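Aminopeptidase (Aneurinibacillus sp. AM-1, PDB 5IB9) probably removes amino acids from the N-termini of peptides as a zinc-dependent aminopeptidase of the M28 family equipped with a protease-associated domain. Local coordinates at residues 92-104 and 111-125. Numbering follows the deposited sequence.
Sequences DVTAELVYVGLGT and KDLNGKIALIQRGNI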
loop_
_atom_site.group_PDB
_atom_site.type_symbol
_atom_site.label_atom_id
_atom_site.label_comp_id
_atom_site.label_asym_id
_atom_site.label_seq_id
_atom_site.Cartn_x
_atom_site.Cartn_y
_atom_site.Cartn_z
ATOM N N ASP A 92 5.136 -1.626 31.342
ATOM C CA ASP A 92 5.546 -2.010 32.672
ATOM C C ASP A 92 4.454 -1.451 33.580
ATOM O O ASP A 92 4.549 -0.333 34.117
ATOM C CB ASP A 92 6.914 -1.404 33.010
ATOM C CG ASP A 92 7.432 -1.875 34.348
ATOM O OD1 ASP A 92 8.534 -1.412 34.746
ATOM O OD2 ASP A 92 6.717 -2.699 34.994
ATOM N N VAL A 93 3.379 -2.215 33.711
ATOM C CA VAL A 93 2.202 -1.701 34.384
ATOM C C VAL A 93 1.722 -2.698 35.441
ATOM O O VAL A 93 1.663 -3.904 35.213
ATOM C CB VAL A 93 1.093 -1.309 33.368
ATOM C CG1 VAL A 93 0.800 -2.459 32.441
ATOM C CG2 VAL A 93 -0.168 -0.854 34.085
ATOM N N THR A 94 1.473 -2.156 36.635
ATOM C CA THR A 94 0.885 -2.903 37.750
ATOM C C THR A 94 -0.384 -2.167 38.047
ATOM O O THR A 94 -0.348 -0.948 38.314
ATOM C CB THR A 94 1.826 -2.879 38.991
ATOM O OG1 THR A 94 2.891 -3.795 38.749
ATOM C CG2 THR A 94 1.084 -3.305 40.318
ATOM N N ALA A 95 -1.532 -2.869 37.957
ATOM C CA ALA A 95 -2.809 -2.196 38.112
ATOM C C ALA A 95 -3.941 -3.161 38.262
ATOM O O ALA A 95 -3.739 -4.353 38.143
ATOM C CB ALA A 95 -3.111 -1.260 36.964
ATOM N N GLU A 96 -5.131 -2.624 38.563
ATOM C CA GLU A 96 -6.306 -3.483 38.740
ATOM C C GLU A 96 -6.647 -4.200 37.418
ATOM O O GLU A 96 -6.518 -3.613 36.356
ATOM C CB GLU A 96 -7.522 -2.674 39.171
ATOM C CG GLU A 96 -8.628 -3.613 39.614
ATOM C CD GLU A 96 -9.911 -2.898 39.924
ATOM O OE1 GLU A 96 -9.981 -1.652 39.889
ATOM O OE2 GLU A 96 -10.876 -3.595 40.230
ATOM N N LEU A 97 -6.997 -5.464 37.528
ATOM C CA LEU A 97 -7.479 -6.307 36.391
ATOM C C LEU A 97 -8.972 -6.282 36.282
ATOM O O LEU A 97 -9.673 -6.556 37.259
ATOM C CB LEU A 97 -6.903 -7.725 36.594
ATOM C CG LEU A 97 -7.206 -8.698 35.456
ATOM C CD1 LEU A 97 -6.290 -8.300 34.267
ATOM C CD2 LEU A 97 -6.940 -10.162 35.935
ATOM N N VAL A 98 -9.491 -5.990 35.083
ATOM C CA VAL A 98 -10.922 -5.796 34.856
ATOM C C VAL A 98 -11.327 -6.685 33.707
ATOM O O VAL A 98 -10.774 -6.550 32.576
ATOM C CB VAL A 98 -11.325 -4.308 34.491
ATOM C CG1 VAL A 98 -12.830 -4.183 34.369
ATOM C CG2 VAL A 98 -10.781 -3.352 35.538
ATOM N N TYR A 99 -12.282 -7.557 33.995
ATOM C CA TYR A 99 -12.862 -8.441 32.964
ATOM C C TYR A 99 -13.823 -7.695 32.078
ATOM O O TYR A 99 -14.797 -7.083 32.548
ATOM C CB TYR A 99 -13.555 -9.625 33.624
ATOM C CG TYR A 99 -14.337 -10.524 32.702
ATOM C CD1 TYR A 99 -13.693 -11.214 31.651
ATOM C CD2 TYR A 99 -15.710 -10.659 32.853
ATOM C CE1 TYR A 99 -14.402 -12.061 30.788
ATOM C CE2 TYR A 99 -16.442 -11.506 32.014
ATOM C CZ TYR A 99 -15.775 -12.209 30.987
ATOM O OH TYR A 99 -16.513 -13.030 30.175
ATOM N N VAL A 100 -13.560 -7.731 30.762
ATOM C CA VAL A 100 -14.447 -7.018 29.838
ATOM C C VAL A 100 -14.996 -7.927 28.752
ATOM O O VAL A 100 -15.193 -7.474 27.620
ATOM C CB VAL A 100 -13.811 -5.777 29.199
ATOM C CG1 VAL A 100 -13.495 -4.709 30.266
ATOM C CG2 VAL A 100 -12.572 -6.174 28.408
ATOM N N GLY A 101 -15.225 -9.197 29.087
ATOM C CA GLY A 101 -15.948 -10.070 28.151
ATOM C C GLY A 101 -15.102 -10.332 26.929
ATOM O O GLY A 101 -13.927 -10.634 27.063
ATOM N N LEU A 102 -15.722 -10.293 25.748
ATOM C CA LEU A 102 -14.995 -10.509 24.460
ATOM C C LEU A 102 -14.295 -9.235 23.951
ATOM O O LEU A 102 -13.577 -9.275 22.947
ATOM C CB LEU A 102 -15.934 -11.052 23.359
ATOM C CG LEU A 102 -16.496 -12.472 23.250
ATOM C CD1 LEU A 102 -15.627 -13.601 23.864
ATOM C CD2 LEU A 102 -17.991 -12.517 23.710
ATOM N N GLY A 103 -14.520 -8.109 24.627
ATOM C CA GLY A 103 -13.853 -6.855 24.284
ATOM C C GLY A 103 -14.412 -6.058 23.102
ATOM O O GLY A 103 -13.709 -5.192 22.567
ATOM N N THR A 104 -15.678 -6.295 22.728
ATOM C CA THR A 104 -16.374 -5.500 21.685
ATOM C C THR A 104 -16.522 -4.059 22.146
ATOM O O THR A 104 -16.248 -3.762 23.297
ATOM C CB THR A 104 -17.792 -6.032 21.424
ATOM O OG1 THR A 104 -18.643 -5.629 22.516
ATOM C CG2 THR A 104 -17.779 -7.553 21.299
ATOM N N LYS A 111 -17.526 -0.175 31.381
ATOM C CA LYS A 111 -16.530 -0.358 32.450
ATOM C C LYS A 111 -15.514 0.773 32.573
ATOM O O LYS A 111 -15.277 1.547 31.622
ATOM C CB LYS A 111 -15.806 -1.701 32.311
ATOM C CG LYS A 111 -16.564 -2.894 32.862
ATOM C CD LYS A 111 -17.244 -3.664 31.740
ATOM C CE LYS A 111 -18.384 -4.531 32.268
ATOM N NZ LYS A 111 -18.615 -5.736 31.416
ATOM N N ASP A 112 -14.915 0.865 33.757
ATOM C CA ASP A 112 -13.830 1.820 33.986
ATOM C C ASP A 112 -12.445 1.156 33.837
ATOM O O ASP A 112 -12.014 0.361 34.705
ATOM C CB ASP A 112 -13.981 2.511 35.352
ATOM C CG ASP A 112 -12.814 3.450 35.678
ATOM O OD1 ASP A 112 -12.518 3.605 36.889
ATOM O OD2 ASP A 112 -12.202 4.035 34.736
ATOM N N LEU A 113 -11.767 1.482 32.734
ATOM C CA LEU A 113 -10.484 0.868 32.386
ATOM C C LEU A 113 -9.304 1.782 32.530
ATOM O O LEU A 113 -8.176 1.326 32.433
ATOM C CB LEU A 113 -10.517 0.318 30.953
ATOM C CG LEU A 113 -11.580 -0.725 30.632
ATOM C CD1 LEU A 113 -11.444 -1.215 29.219
ATOM C CD2 LEU A 113 -11.407 -1.877 31.570
ATOM N N ASN A 114 -9.541 3.078 32.766
ATOM C CA ASN A 114 -8.440 4.016 32.702
ATOM C C ASN A 114 -7.345 3.663 33.711
ATOM O O ASN A 114 -7.588 3.599 34.927
ATOM C CB ASN A 114 -8.946 5.476 32.843
ATOM C CG ASN A 114 -7.792 6.512 32.940
ATOM O OD1 ASN A 114 -6.908 6.616 32.059
ATOM N ND2 ASN A 114 -7.800 7.282 34.035
ATOM N N GLY A 115 -6.143 3.361 33.217
ATOM C CA GLY A 115 -5.048 3.036 34.122
ATOM C C GLY A 115 -5.005 1.554 34.486
ATOM O O GLY A 115 -4.052 1.107 35.112
ATOM N N LYS A 116 -5.971 0.787 33.993
ATOM C CA LYS A 116 -6.129 -0.604 34.401
ATOM C C LYS A 116 -5.745 -1.617 33.314
ATOM O O LYS A 116 -5.355 -1.224 32.211
ATOM C CB LYS A 116 -7.572 -0.764 34.823
ATOM C CG LYS A 116 -7.879 0.075 36.154
ATOM C CD LYS A 116 -9.369 0.031 36.501
ATOM C CE LYS A 116 -9.675 1.020 37.636
ATOM N NZ LYS A 116 -8.689 0.928 38.803
ATOM N N ILE A 117 -5.832 -2.926 33.629
ATOM C CA ILE A 117 -5.397 -3.952 32.669
ATOM C C ILE A 117 -6.657 -4.674 32.302
ATOM O O ILE A 117 -7.421 -5.048 33.210
ATOM C CB ILE A 117 -4.386 -4.930 33.309
ATOM C CG1 ILE A 117 -3.102 -4.180 33.640
ATOM C CG2 ILE A 117 -4.072 -6.073 32.372
ATOM C CD1 ILE A 117 -2.222 -4.971 34.608
ATOM N N ALA A 118 -6.970 -4.836 30.995
ATOM C CA ALA A 118 -8.179 -5.534 30.609
ATOM C C ALA A 118 -7.948 -7.027 30.466
ATOM O O ALA A 118 -6.942 -7.411 29.931
ATOM C CB ALA A 118 -8.705 -4.988 29.314
ATOM N N LEU A 119 -8.864 -7.849 30.987
ATOM C CA LEU A 119 -8.858 -9.288 30.755
ATOM C C LEU A 119 -9.941 -9.556 29.749
ATOM O O LEU A 119 -11.099 -9.166 29.951
ATOM C CB LEU A 119 -9.227 -10.021 32.049
ATOM C CG LEU A 119 -9.106 -11.560 31.947
ATOM C CD1 LEU A 119 -7.666 -12.126 31.858
ATOM C CD2 LEU A 119 -9.809 -12.174 33.188
ATOM N N ILE A 120 -9.565 -10.235 28.655
ATOM C CA ILE A 120 -10.460 -10.322 27.531
ATOM C C ILE A 120 -10.347 -11.735 27.033
ATOM O O ILE A 120 -9.224 -12.307 26.974
ATOM C CB ILE A 120 -10.002 -9.417 26.351
ATOM C CG1 ILE A 120 -9.856 -7.949 26.770
ATOM C CG2 ILE A 120 -11.013 -9.547 25.223
ATOM C CD1 ILE A 120 -9.464 -6.959 25.605
ATOM N N GLN A 121 -11.520 -12.275 26.705
ATOM C CA GLN A 121 -11.673 -13.646 26.282
ATOM C C GLN A 121 -11.539 -13.650 24.756
ATOM O O GLN A 121 -12.144 -12.807 24.073
ATOM C CB GLN A 121 -13.061 -14.161 26.660
ATOM C CG GLN A 121 -13.482 -15.400 25.883
ATOM C CD GLN A 121 -14.527 -16.242 26.614
ATOM O OE1 GLN A 121 -14.196 -17.321 27.157
ATOM N NE2 GLN A 121 -15.770 -15.759 26.637
ATOM N N ARG A 122 -10.751 -14.602 24.259
ATOM C CA ARG A 122 -10.621 -14.827 22.794
ATOM C C ARG A 122 -11.987 -15.123 22.200
ATOM O O ARG A 122 -12.774 -15.891 22.786
ATOM C CB ARG A 122 -9.682 -16.009 22.533
ATOM C CG ARG A 122 -9.503 -16.375 21.019
ATOM C CD ARG A 122 -8.330 -17.310 20.867
ATOM N NE ARG A 122 -8.226 -17.875 19.516
ATOM C CZ ARG A 122 -7.350 -18.811 19.168
ATOM N NH1 ARG A 122 -7.352 -19.270 17.922
ATOM N NH2 ARG A 122 -6.462 -19.285 20.043
ATOM N N GLY A 123 -12.264 -14.517 21.050
ATOM C CA GLY A 123 -13.409 -14.891 20.242
ATOM C C GLY A 123 -14.055 -13.752 19.505
ATOM O O GLY A 123 -13.909 -12.580 19.881
ATOM N N ASN A 124 -14.759 -14.102 18.423
ATOM C CA ASN A 124 -15.616 -13.174 17.657
ATOM C C ASN A 124 -14.941 -12.072 16.842
ATOM O O ASN A 124 -15.223 -11.955 15.653
ATOM C CB ASN A 124 -16.694 -12.526 18.522
ATOM C CG ASN A 124 -17.774 -13.490 18.966
ATOM O OD1 ASN A 124 -18.952 -13.113 19.018
ATOM N ND2 ASN A 124 -17.390 -14.724 19.323
ATOM N N ILE A 125 -14.110 -11.244 17.481
ATOM C CA ILE A 125 -13.429 -10.112 16.837
ATOM C C ILE A 125 -11.889 -10.315 16.846
ATOM O O ILE A 125 -11.400 -11.267 17.472
ATOM C CB ILE A 125 -13.867 -8.719 17.422
ATOM C CG1 ILE A 125 -13.583 -8.591 18.944
ATOM C CG2 ILE A 125 -15.324 -8.447 17.131
ATOM C CD1 ILE A 125 -13.753 -7.163 19.424
HETATM O O HOH W 1 -5.498 0.262 39.044
#
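Lys116 runs beside Glu96, both side chains pointing the same way. Lys116 CB sits 3.4 Å from Glu96 O. Lys116 CG lies against Glu96 CB, and Lys116 CD packs on Val98 CG2. Lys116 CE then approaches the Glu96 carboxylate. The chain is extended up to CE and bends only at its last torsion (chi4 -47°), which brings NZ to the Glu96 carboxylate. There Lys116 NZ makes a salt bridge of 3.1 Å to Glu96 OE1. Glu96 OE1 receives it on its anti lone pair, the one facing away from the other oxygen. A water accepts from Glu96 N and, weakly, from Lys116 NZ.

Beyond this pair the two strands run parallel. Ile117 N bonds Glu96 O, and Ile117 O receives Val98 N. Val98 O takes Leu119 N at 2.8 Å. Leu119 O receives Val100 N. The parallel neighbours 91-99 and 117-121 are linked through the short helix 105-109, within the PA domain. Strand 187-210 flanks the pair beside 91-99, and strand 141-145 beside 117-121.

Leu97, Tyr99, Ile117 and Leu119 share one face of the strand pair. Leu97 CD1 touches Ile117 CG2 at 3.7 Å and also reaches Leu119 CB. Leu181 of helix 171-182 packs on Leu97, Tyr99 and Leu119. Around Val98, on the other face, Leu113 CD2 meets both Val98 CB and Val100 CG1, at 3.8 Å each. Val100 and Leu113 meet tip to tip, while Val100 CG2 packs on Ile120 CG1 (3.6 Å).

After the strand, a type II' turn spans Val100 to Gly103. Gly101 O still accepts Gln121 N at 2.9 Å, and Leu102 CD1 rests on Gln121 CG at 3.5 Å. Lys130 NZ bonds the carbonyls of Leu102, Gln121 and Gly123.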